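Local coordinates for triacylglycerol lipase (Yarrowia lipolytica, PDB 3O0D), which probably hydrolyses the ester bonds of triacylglycerols, acting as an extracellular lipase built on the alpha/beta-hydrolase fold, at residues K20-C30 / F41-F50; L83-V94 / G160-F171. All blocks are in the same frame, centred on the assembly; numbering follows the deposited sequence.

How the interactions relate
Both segments of interaction 1 precede those of interaction 2 in the sequence, and their centres lie about 16 Å apart. Strands 80-87 and 155-161 of the central mixed sheet connect them. Helix 12-27, which carries residues 20-30, packs on one face of these strands through contacts such as Leu24 on Tyr82 and Thr159. Helix 163-177 packs on the opposite face, where Leu83 and Ile85 point. The two contacts also touch directly: Leu24 O is 3.3 Å from Val84 CG1. Interaction 1 thus ties the N-terminal helix and its disulfide-braced loop to the face that carries Tyr82 and Thr159, while interaction 2 packs the end of strand 80-87 against the probable nucleophile turn after strand 155-161.

Interaction 1 of 2, residues K20-C30 / F41-F50; sequences KYARLANIGYC and FNCGLQCAHF
Arg23 makes the polar part of this contact, meeting Gln46 and His49 in two different ways. Its NH1 donates to Gln46 OE1 at 2.8 Å with an N-H...O angle of 167°, lying in the amide's carbonyl plane on a lone pair. The same guanidinium lies flat on the imidazole of His49, centres 3.6 Å apart and planes 9° apart. His49 ND1 donates to Leu45 O at 3.1 Å, which limits the rotation of the stacked ring. Gln46 reaches Arg23 because its chain bends at chi2 (-57°), while its CG lies against the Asn26 amide. Gln46 NE2 and Asn26 ND2 both bond the C-terminal Ile301, so the end of the chain is anchored beside this contact.

Aromatic packing follows deeper in. Leu24 CD2 sits over one face of Phe50, 3.7 Å from the ring centroid, a CH-pi contact; Arg23 CB and Lys20 CG meet the ring at its edge.

The third group involves sulfur, aliphatic and aromatic carbon. The Cys43-Cys47 disulfide lies against Ile27, whose CG2 is 3.6 Å from Cys47 SG, and the same methyl approaches Phe41 CZ at 3.9 Å. Cys30 SG comes within 3.9 Å of Cys43 SG, yet its covalent partner is Cys299, so two separate disulfides sit side by side.

The whole is a helix-on-loop packing in which a loop braced by a short-range disulfide covers the outer side of helix 12-27. The helix's other side rests on strands 80-87, 155-161 and 183-187 of the central sheet, as a flanking helix does in an alpha/beta-hydrolase fold.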
loop_
_atom_site.group_PDB
_atom_site.type_symbol
_atom_site.label_atom_id
_atom_site.label_comp_id
_atom_site.label_asym_id
_atom_site.label_seq_id
_atom_site.Cartn_x
_atom_site.Cartn_y
_atom_site.Cartn_z
ATOM N N LYS A 20 -5.973 10.898 -4.810
ATOM C CA LYS A 20 -4.621 11.196 -5.260
ATOM C C LYS A 20 -3.648 9.991 -5.240
ATOM O O LYS A 20 -2.977 9.739 -6.311
ATOM C CB LYS A 20 -4.027 12.368 -4.430
ATOM C CG LYS A 20 -2.534 12.535 -4.734
ATOM C CD LYS A 20 -2.046 13.738 -3.849
ATOM C CE LYS A 20 -0.524 13.781 -3.882
ATOM N NZ LYS A 20 -0.008 14.951 -3.074
ATOM N N TYR A 21 -3.660 9.286 -4.113
ATOM C CA TYR A 21 -2.710 8.128 -3.945
ATOM C C TYR A 21 -3.251 6.990 -4.845
ATOM O O TYR A 21 -2.451 6.237 -5.513
ATOM C CB TYR A 21 -2.403 7.734 -2.472
ATOM C CG TYR A 21 -1.591 8.872 -1.909
ATOM C CD1 TYR A 21 -0.219 8.978 -2.203
ATOM C CD2 TYR A 21 -2.218 9.888 -1.216
ATOM C CE1 TYR A 21 0.503 10.036 -1.814
ATOM C CE2 TYR A 21 -1.451 10.996 -0.815
ATOM C CZ TYR A 21 -0.117 11.042 -1.138
ATOM O OH TYR A 21 0.631 12.121 -0.751
ATOM N N ALA A 22 -4.554 6.886 -5.003
ATOM C CA ALA A 22 -4.977 5.877 -5.948
ATOM C C ALA A 22 -4.456 6.127 -7.348
ATOM O O ALA A 22 -4.125 5.199 -8.086
ATOM C CB ALA A 22 -6.579 5.766 -5.981
ATOM N N ARG A 23 -4.448 7.381 -7.770
ATOM C CA ARG A 23 -3.923 7.694 -9.057
ATOM C C ARG A 23 -2.406 7.417 -9.166
ATOM O O ARG A 23 -1.984 6.907 -10.115
ATOM C CB ARG A 23 -4.146 9.145 -9.468
ATOM C CG ARG A 23 -5.574 9.631 -9.536
ATOM C CD ARG A 23 -5.589 10.988 -10.218
ATOM N NE ARG A 23 -6.828 11.704 -10.088
ATOM C CZ ARG A 23 -7.898 11.496 -10.816
ATOM N NH1 ARG A 23 -7.922 10.599 -11.762
ATOM N NH2 ARG A 23 -8.945 12.232 -10.591
ATOM N N LEU A 24 -1.641 7.801 -8.175
ATOM C CA LEU A 24 -0.203 7.576 -8.217
ATOM C C LEU A 24 0.056 6.051 -8.307
ATOM O O LEU A 24 1.005 5.635 -9.031
ATOM C CB LEU A 24 0.503 8.127 -6.981
ATOM C CG LEU A 24 0.559 9.664 -7.136
ATOM C CD1 LEU A 24 0.916 10.238 -5.695
ATOM C CD2 LEU A 24 1.532 10.290 -8.232
ATOM N N ALA A 25 -0.673 5.301 -7.501
ATOM C CA ALA A 25 -0.526 3.785 -7.591
ATOM C C ALA A 25 -0.841 3.281 -8.940
ATOM O O ALA A 25 -0.137 2.349 -9.440
ATOM C CB ALA A 25 -1.448 3.148 -6.594
ATOM N N ASN A 26 -1.883 3.796 -9.584
ATOM C CA ASN A 26 -2.263 3.391 -10.986
ATOM C C ASN A 26 -1.177 3.627 -11.946
ATOM O O ASN A 26 -0.879 2.760 -12.779
ATOM C CB ASN A 26 -3.616 4.104 -11.317
ATOM C CG ASN A 26 -3.904 4.221 -12.777
ATOM O OD1 ASN A 26 -3.051 4.567 -13.580
ATOM N ND2 ASN A 26 -5.189 4.040 -13.123
ATOM N N ILE A 27 -0.440 4.757 -11.776
ATOM C CA ILE A 27 0.662 5.071 -12.664
ATOM C C ILE A 27 1.818 3.999 -12.568
ATOM O O ILE A 27 2.624 3.863 -13.527
ATOM C CB ILE A 27 1.113 6.564 -12.399
ATOM C CG1 ILE A 27 -0.052 7.430 -12.893
ATOM C CG2 ILE A 27 2.423 6.941 -13.246
ATOM C CD1 ILE A 27 0.086 8.887 -12.252
ATOM N N GLY A 28 1.846 3.255 -11.512
ATOM C CA GLY A 28 2.876 2.212 -11.311
ATOM C C GLY A 28 2.672 1.160 -12.392
ATOM O O GLY A 28 3.667 0.507 -12.778
ATOM N N TYR A 29 1.468 1.033 -12.941
ATOM C CA TYR A 29 1.228 0.077 -14.013
ATOM C C TYR A 29 1.665 0.583 -15.395
ATOM O O TYR A 29 1.608 -0.127 -16.333
ATOM C CB TYR A 29 -0.229 -0.426 -13.986
ATOM C CG TYR A 29 -0.560 -1.195 -12.734
ATOM C CD1 TYR A 29 -0.343 -2.529 -12.677
ATOM C CD2 TYR A 29 -1.093 -0.608 -11.627
ATOM C CE1 TYR A 29 -0.613 -3.246 -11.586
ATOM C CE2 TYR A 29 -1.380 -1.314 -10.534
ATOM C CZ TYR A 29 -1.116 -2.684 -10.494
ATOM O OH TYR A 29 -1.382 -3.470 -9.409
ATOM N N CYS A 30 2.134 1.827 -15.462
ATOM C CA CYS A 30 2.772 2.390 -16.656
ATOM C C CYS A 30 4.291 2.038 -16.736
ATOM O O CYS A 30 4.942 2.548 -17.677
ATOM C CB CYS A 30 2.563 3.938 -16.801
ATOM S SG CYS A 30 0.751 4.293 -16.953
ATOM N N PHE A 41 6.763 13.736 -16.713
ATOM C CA PHE A 41 5.846 12.821 -16.049
ATOM C C PHE A 41 4.596 12.686 -16.891
ATOM O O PHE A 41 3.528 13.174 -16.522
ATOM C CB PHE A 41 5.491 13.336 -14.654
ATOM C CG PHE A 41 4.905 12.285 -13.752
ATOM C CD1 PHE A 41 5.630 11.152 -13.424
ATOM C CD2 PHE A 41 3.630 12.432 -13.232
ATOM C CE1 PHE A 41 5.095 10.186 -12.595
ATOM C CE2 PHE A 41 3.090 11.469 -12.402
ATOM C CZ PHE A 41 3.823 10.344 -12.084
ATOM N N ASN A 42 4.739 12.031 -18.036
ATOM C CA ASN A 42 3.639 11.968 -18.996
ATOM C C ASN A 42 3.241 10.512 -19.278
ATOM O O ASN A 42 4.122 9.691 -19.574
ATOM C CB ASN A 42 4.130 12.598 -20.322
ATOM C CG ASN A 42 4.529 14.049 -20.158
ATOM O OD1 ASN A 42 3.935 14.754 -19.375
ATOM N ND2 ASN A 42 5.568 14.470 -20.855
ATOM N N CYS A 43 1.969 10.171 -19.119
ATOM C CA CYS A 43 1.544 8.781 -19.258
ATOM C C CYS A 43 0.040 8.715 -19.440
ATOM O O CYS A 43 -0.623 7.780 -18.989
ATOM C CB CYS A 43 1.963 7.966 -18.033
ATOM S SG CYS A 43 0.919 8.215 -16.577
ATOM N N GLY A 44 -0.485 9.730 -20.110
ATOM C CA GLY A 44 -1.920 9.864 -20.352
ATOM C C GLY A 44 -2.668 10.490 -19.166
ATOM O O GLY A 44 -2.108 11.320 -18.397
ATOM N N LEU A 45 -3.905 10.079 -19.000
ATOM C CA LEU A 45 -4.845 10.793 -18.150
ATOM C C LEU A 45 -4.376 10.923 -16.720
ATOM O O LEU A 45 -4.516 12.006 -16.098
ATOM C CB LEU A 45 -6.169 10.057 -18.111
ATOM C CG LEU A 45 -7.290 10.823 -17.468
ATOM C CD1 LEU A 45 -7.217 12.335 -17.843
ATOM C CD2 LEU A 45 -8.600 10.108 -18.014
ATOM N N GLN A 46 -3.850 9.838 -16.153
ATOM C CA GLN A 46 -3.564 9.912 -14.731
ATOM C C GLN A 46 -2.340 10.775 -14.410
ATOM O O GLN A 46 -2.435 11.569 -13.526
ATOM C CB GLN A 46 -3.382 8.541 -14.132
ATOM C CG GLN A 46 -4.622 7.579 -14.199
ATOM C CD GLN A 46 -5.881 8.109 -13.552
ATOM O OE1 GLN A 46 -5.813 8.909 -12.646
ATOM N NE2 GLN A 46 -7.061 7.644 -14.017
ATOM N N CYS A 47 -1.252 10.691 -15.166
ATOM C CA CYS A 47 -0.081 11.538 -14.935
ATOM C C CYS A 47 -0.481 13.006 -15.154
ATOM O O CYS A 47 0.190 13.895 -14.553
ATOM C CB CYS A 47 0.979 11.268 -15.931
ATOM S SG CYS A 47 1.883 9.713 -15.493
ATOM N N ALA A 48 -1.491 13.258 -16.034
ATOM C CA ALA A 48 -1.893 14.657 -16.322
ATOM C C ALA A 48 -2.428 15.392 -15.095
ATOM O O ALA A 48 -2.412 16.647 -15.129
ATOM C CB ALA A 48 -2.948 14.757 -17.436
ATOM N N HIS A 49 -2.792 14.697 -14.063
ATOM C CA HIS A 49 -3.235 15.353 -12.793
ATOM C C HIS A 49 -2.111 15.770 -11.881
ATOM O O HIS A 49 -2.386 16.233 -10.734
ATOM C CB HIS A 49 -4.127 14.369 -11.974
ATOM C CG HIS A 49 -5.487 14.204 -12.538
ATOM N ND1 HIS A 49 -5.796 13.354 -13.579
ATOM C CD2 HIS A 49 -6.652 14.796 -12.164
ATOM C CE1 HIS A 49 -7.084 13.463 -13.867
ATOM N NE2 HIS A 49 -7.629 14.295 -12.998
ATOM N N PHE A 50 -0.826 15.690 -12.374
ATOM C CA PHE A 50 0.306 15.951 -11.494
ATOM C C PHE A 50 1.295 16.990 -12.047
ATOM O O PHE A 50 2.462 16.660 -12.458
ATOM C CB PHE A 50 1.046 14.623 -11.278
ATOM C CG PHE A 50 0.282 13.748 -10.367
ATOM C CD1 PHE A 50 0.224 14.006 -9.032
ATOM C CD2 PHE A 50 -0.596 12.791 -10.949
ATOM C CE1 PHE A 50 -0.554 13.214 -8.138
ATOM C CE2 PHE A 50 -1.471 12.035 -10.131
ATOM C CZ PHE A 50 -1.454 12.225 -8.735
#

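Interaction 2 of 2, residues L83-V94 / G160-F171; sequences LVIRGTHSLEDV and GHSLGGAAALLF
Ile85 and Gly164 meet backbone to backbone: Gly164 CA points a C-H at Ile85 O from 3.1 Å and lies only 3.6 Å from Arg86 CA. The axes of strand 83-87 and helix 163-171 approach to 5.8 Å, which depends on a residue lacking a side chain. Ile85 CD1 reaches the helix at Ala167 CB, 3.8 Å away. Leu83 extends CD2 over the centre of the Phe171 ring, 3.6 Å from its centroid and 8° off the normal; its CG, anti to the backbone N (chi1 174°), directs the branch there. Leu91 CD2 lies 3.4 Å from Ser162 OG, and Val94 packs on Leu163.

In the second shell, a water donates to Ile85 O and accepts from His161 N, bridging the strand ends, while Thr159 bonds the backbones of Leu83 and Ile85. Ser90 OG accepts from Asp93 N, a cap that fixes the start of the helix carrying Leu91 and Val94.

Ser162, with positive phi (65°) between strand and helix and flanked by Gly160 and Gly164, has the strained backbone expected of a GxSxG nucleophile elbow; its hydroxyl is hydrogen-bonded to His289, probably the catalytic histidine, with a leucine methyl packed close by.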
loop_
_atom_site.group_PDB
_atom_site.type_symbol
_atom_site.label_atom_id
_atom_site.label_comp_id
_atom_site.label_asym_id
_atom_site.label_seq_id
_atom_site.Cartn_x
_atom_site.Cartn_y
_atom_site.Cartn_z
ATOM N N LEU A 83 7.430 7.223 -3.723
ATOM C CA LEU A 83 7.900 5.901 -4.139
ATOM C C LEU A 83 6.586 5.063 -4.367
ATOM O O LEU A 83 5.787 4.947 -3.482
ATOM C CB LEU A 83 8.683 5.278 -2.997
ATOM C CG LEU A 83 9.090 3.801 -3.326
ATOM C CD1 LEU A 83 9.881 3.713 -4.622
ATOM C CD2 LEU A 83 9.937 3.314 -2.134
ATOM N N VAL A 84 6.474 4.521 -5.600
ATOM C CA VAL A 84 5.228 3.831 -5.947
ATOM C C VAL A 84 5.670 2.447 -6.414
ATOM O O VAL A 84 6.620 2.329 -7.189
ATOM C CB VAL A 84 4.600 4.520 -7.111
ATOM C CG1 VAL A 84 3.376 3.685 -7.692
ATOM C CG2 VAL A 84 4.054 5.959 -6.660
ATOM N N ILE A 85 4.962 1.458 -5.863
ATOM C CA ILE A 85 5.405 0.054 -6.118
ATOM C C ILE A 85 4.188 -0.770 -6.569
ATOM O O ILE A 85 3.051 -0.528 -6.167
ATOM C CB ILE A 85 5.887 -0.562 -4.873
ATOM C CG1 ILE A 85 6.883 0.390 -4.076
ATOM C CG2 ILE A 85 6.737 -1.861 -5.266
ATOM C CD1 ILE A 85 7.074 -0.033 -2.576
ATOM N N ARG A 86 4.459 -1.785 -7.402
ATOM C CA ARG A 86 3.419 -2.702 -7.829
ATOM C C ARG A 86 4.117 -4.070 -7.873
ATOM O O ARG A 86 5.318 -4.145 -7.810
ATOM C CB ARG A 86 2.902 -2.319 -9.260
ATOM C CG ARG A 86 4.026 -2.018 -10.293
ATOM C CD ARG A 86 3.821 -2.301 -11.751
ATOM N NE ARG A 86 3.202 -3.547 -12.110
ATOM C CZ ARG A 86 3.066 -3.937 -13.374
ATOM N NH1 ARG A 86 3.530 -3.174 -14.367
ATOM N NH2 ARG A 86 2.469 -5.079 -13.641
ATOM N N GLY A 87 3.346 -5.120 -7.936
ATOM C CA GLY A 87 3.914 -6.465 -8.347
ATOM C C GLY A 87 4.241 -6.488 -9.797
ATOM O O GLY A 87 3.485 -6.002 -10.659
ATOM N N THR A 88 5.400 -7.121 -10.176
ATOM C CA THR A 88 5.679 -7.218 -11.551
ATOM C C THR A 88 4.767 -8.217 -12.332
ATOM O O THR A 88 4.347 -7.905 -13.488
ATOM C CB THR A 88 7.157 -7.676 -11.796
ATOM O OG1 THR A 88 8.016 -6.727 -11.108
ATOM C CG2 THR A 88 7.481 -7.620 -13.335
ATOM N N HIS A 89 4.515 -9.350 -11.712
ATOM C CA HIS A 89 3.737 -10.401 -12.358
ATOM C C HIS A 89 2.226 -10.069 -12.363
ATOM O O HIS A 89 1.762 -9.117 -11.670
ATOM C CB HIS A 89 4.121 -11.754 -11.749
ATOM C CG HIS A 89 5.451 -12.207 -12.277
ATOM N ND1 HIS A 89 5.571 -12.813 -13.509
ATOM C CD2 HIS A 89 6.718 -12.075 -11.791
ATOM C CE1 HIS A 89 6.860 -13.024 -13.770
ATOM N NE2 HIS A 89 7.577 -12.563 -12.757
ATOM N N SER A 90 1.498 -10.744 -13.258
ATOM C CA SER A 90 0.062 -10.512 -13.368
ATOM C C SER A 90 -0.643 -10.642 -12.025
ATOM O O SER A 90 -0.343 -11.487 -11.155
ATOM C CB SER A 90 -0.551 -11.487 -14.434
ATOM O OG SER A 90 -0.815 -12.765 -13.842
ATOM N N LEU A 91 -1.668 -9.793 -11.835
ATOM C CA LEU A 91 -2.432 -9.888 -10.611
ATOM C C LEU A 91 -2.956 -11.288 -10.400
ATOM O O LEU A 91 -2.911 -11.766 -9.296
ATOM C CB LEU A 91 -3.617 -8.868 -10.654
ATOM C CG LEU A 91 -3.163 -7.426 -10.752
ATOM C CD1 LEU A 91 -4.361 -6.545 -11.110
ATOM C CD2 LEU A 91 -2.610 -7.010 -9.340
ATOM N N GLU A 92 -3.431 -11.973 -11.467
ATOM C CA GLU A 92 -3.977 -13.302 -11.293
ATOM C C GLU A 92 -2.941 -14.261 -10.735
ATOM O O GLU A 92 -3.213 -14.999 -9.770
ATOM C CB GLU A 92 -4.465 -13.886 -12.634
ATOM C CG GLU A 92 -5.809 -13.438 -12.935
ATOM N N ASP A 93 -1.750 -14.223 -11.305
ATOM C CA ASP A 93 -0.657 -15.105 -10.807
ATOM C C ASP A 93 -0.232 -14.802 -9.372
ATOM O O ASP A 93 -0.052 -15.720 -8.531
ATOM C CB ASP A 93 0.593 -15.092 -11.685
ATOM C CG ASP A 93 0.340 -15.596 -13.153
ATOM O OD1 ASP A 93 -0.764 -16.138 -13.512
ATOM O OD2 ASP A 93 1.273 -15.409 -13.951
ATOM N N VAL A 94 -0.026 -13.507 -9.072
ATOM C CA VAL A 94 0.359 -13.170 -7.734
ATOM C C VAL A 94 -0.743 -13.526 -6.716
ATOM O O VAL A 94 -0.445 -14.088 -5.647
ATOM C CB VAL A 94 0.732 -11.670 -7.723
ATOM C CG1 VAL A 94 1.062 -11.296 -6.284
ATOM C CG2 VAL A 94 1.935 -11.476 -8.639
ATOM N N GLY A 160 1.146 1.967 -2.997
ATOM C CA GLY A 160 1.131 0.864 -4.016
ATOM C C GLY A 160 -0.197 0.152 -3.875
ATOM O O GLY A 160 -0.832 0.119 -2.813
ATOM N N HIS A 161 -0.504 -0.557 -4.992
ATOM C CA HIS A 161 -1.745 -1.379 -5.064
ATOM C C HIS A 161 -1.367 -2.858 -5.119
ATOM O O HIS A 161 -0.306 -3.168 -5.600
ATOM C CB HIS A 161 -2.450 -0.947 -6.322
ATOM C CG HIS A 161 -3.551 -1.899 -6.781
ATOM N ND1 HIS A 161 -4.801 -2.017 -6.182
ATOM C CD2 HIS A 161 -3.491 -2.824 -7.782
ATOM C CE1 HIS A 161 -5.497 -2.952 -6.836
ATOM N NE2 HIS A 161 -4.720 -3.432 -7.808
ATOM N N SER A 162 -2.162 -3.660 -4.419
ATOM C CA SER A 162 -1.989 -5.165 -4.455
ATOM C C SER A 162 -0.643 -5.520 -3.836
ATOM O O SER A 162 -0.376 -5.150 -2.741
ATOM C CB SER A 162 -2.057 -5.586 -5.927
ATOM O OG SER A 162 -2.439 -7.027 -5.898
ATOM N N LEU A 163 0.177 -6.370 -4.479
ATOM C CA LEU A 163 1.465 -6.712 -3.853
ATOM C C LEU A 163 2.307 -5.405 -3.626
ATOM O O LEU A 163 3.089 -5.359 -2.660
ATOM C CB LEU A 163 2.183 -7.702 -4.788
ATOM C CG LEU A 163 3.542 -8.167 -4.235
ATOM C CD1 LEU A 163 3.345 -8.928 -2.898
ATOM C CD2 LEU A 163 4.264 -8.941 -5.359
ATOM N N GLY A 164 2.164 -4.434 -4.560
ATOM C CA GLY A 164 2.742 -3.070 -4.341
ATOM C C GLY A 164 2.354 -2.487 -2.997
ATOM O O GLY A 164 3.149 -1.779 -2.374
ATOM N N GLY A 165 1.137 -2.745 -2.496
ATOM C CA GLY A 165 0.707 -2.200 -1.251
ATOM C C GLY A 165 1.441 -2.912 -0.102
ATOM O O GLY A 165 1.753 -2.358 0.921
ATOM N N ALA A 166 1.602 -4.237 -0.223
ATOM C CA ALA A 166 2.401 -4.928 0.795
ATOM C C ALA A 166 3.819 -4.415 0.816
ATOM O O ALA A 166 4.333 -4.209 1.959
ATOM C CB ALA A 166 2.357 -6.509 0.456
ATOM N N ALA A 167 4.473 -4.272 -0.330
ATOM C CA ALA A 167 5.860 -3.765 -0.439
ATOM C C ALA A 167 5.853 -2.319 0.171
ATOM O O ALA A 167 6.784 -1.957 0.925
ATOM C CB ALA A 167 6.342 -3.712 -1.872
ATOM N N ALA A 168 4.825 -1.542 -0.088
ATOM C CA ALA A 168 4.797 -0.166 0.436
ATOM C C ALA A 168 4.711 -0.054 1.961
ATOM O O ALA A 168 5.357 0.739 2.574
ATOM C CB ALA A 168 3.663 0.660 -0.248
ATOM N N LEU A 169 3.886 -0.872 2.532
ATOM C CA LEU A 169 3.750 -0.987 3.988
ATOM C C LEU A 169 5.122 -1.317 4.635
ATOM O O LEU A 169 5.604 -0.581 5.536
ATOM C CB LEU A 169 2.662 -1.946 4.396
ATOM C CG LEU A 169 2.612 -2.194 5.881
ATOM C CD1 LEU A 169 2.329 -0.818 6.593
ATOM C CD2 LEU A 169 1.619 -3.265 6.411
ATOM N N LEU A 170 5.760 -2.367 4.101
ATOM C CA LEU A 170 7.073 -2.742 4.622
ATOM C C LEU A 170 8.125 -1.687 4.334
ATOM O O LEU A 170 8.954 -1.429 5.240
ATOM C CB LEU A 170 7.520 -4.094 3.968
ATOM C CG LEU A 170 6.616 -5.184 4.451
ATOM C CD1 LEU A 170 7.055 -6.561 3.721
ATOM C CD2 LEU A 170 6.655 -5.346 5.902
ATOM N N PHE A 171 8.086 -1.046 3.153
ATOM C CA PHE A 171 9.095 -0.055 2.829
ATOM C C PHE A 171 8.838 1.163 3.752
ATOM O O PHE A 171 9.829 1.823 4.228
ATOM C CB PHE A 171 9.040 0.361 1.347
ATOM C CG PHE A 171 10.292 0.933 0.875
ATOM C CD1 PHE A 171 11.158 0.177 0.075
ATOM C CD2 PHE A 171 10.700 2.223 1.307
ATOM C CE1 PHE A 171 12.394 0.683 -0.368
ATOM C CE2 PHE A 171 11.911 2.720 0.920
ATOM C CZ PHE A 171 12.806 1.947 0.060
HETATM O O HOH W 1 0.731 0.394 -7.478
HETATM O O HOH W 2 0.552 -5.105 -8.152
#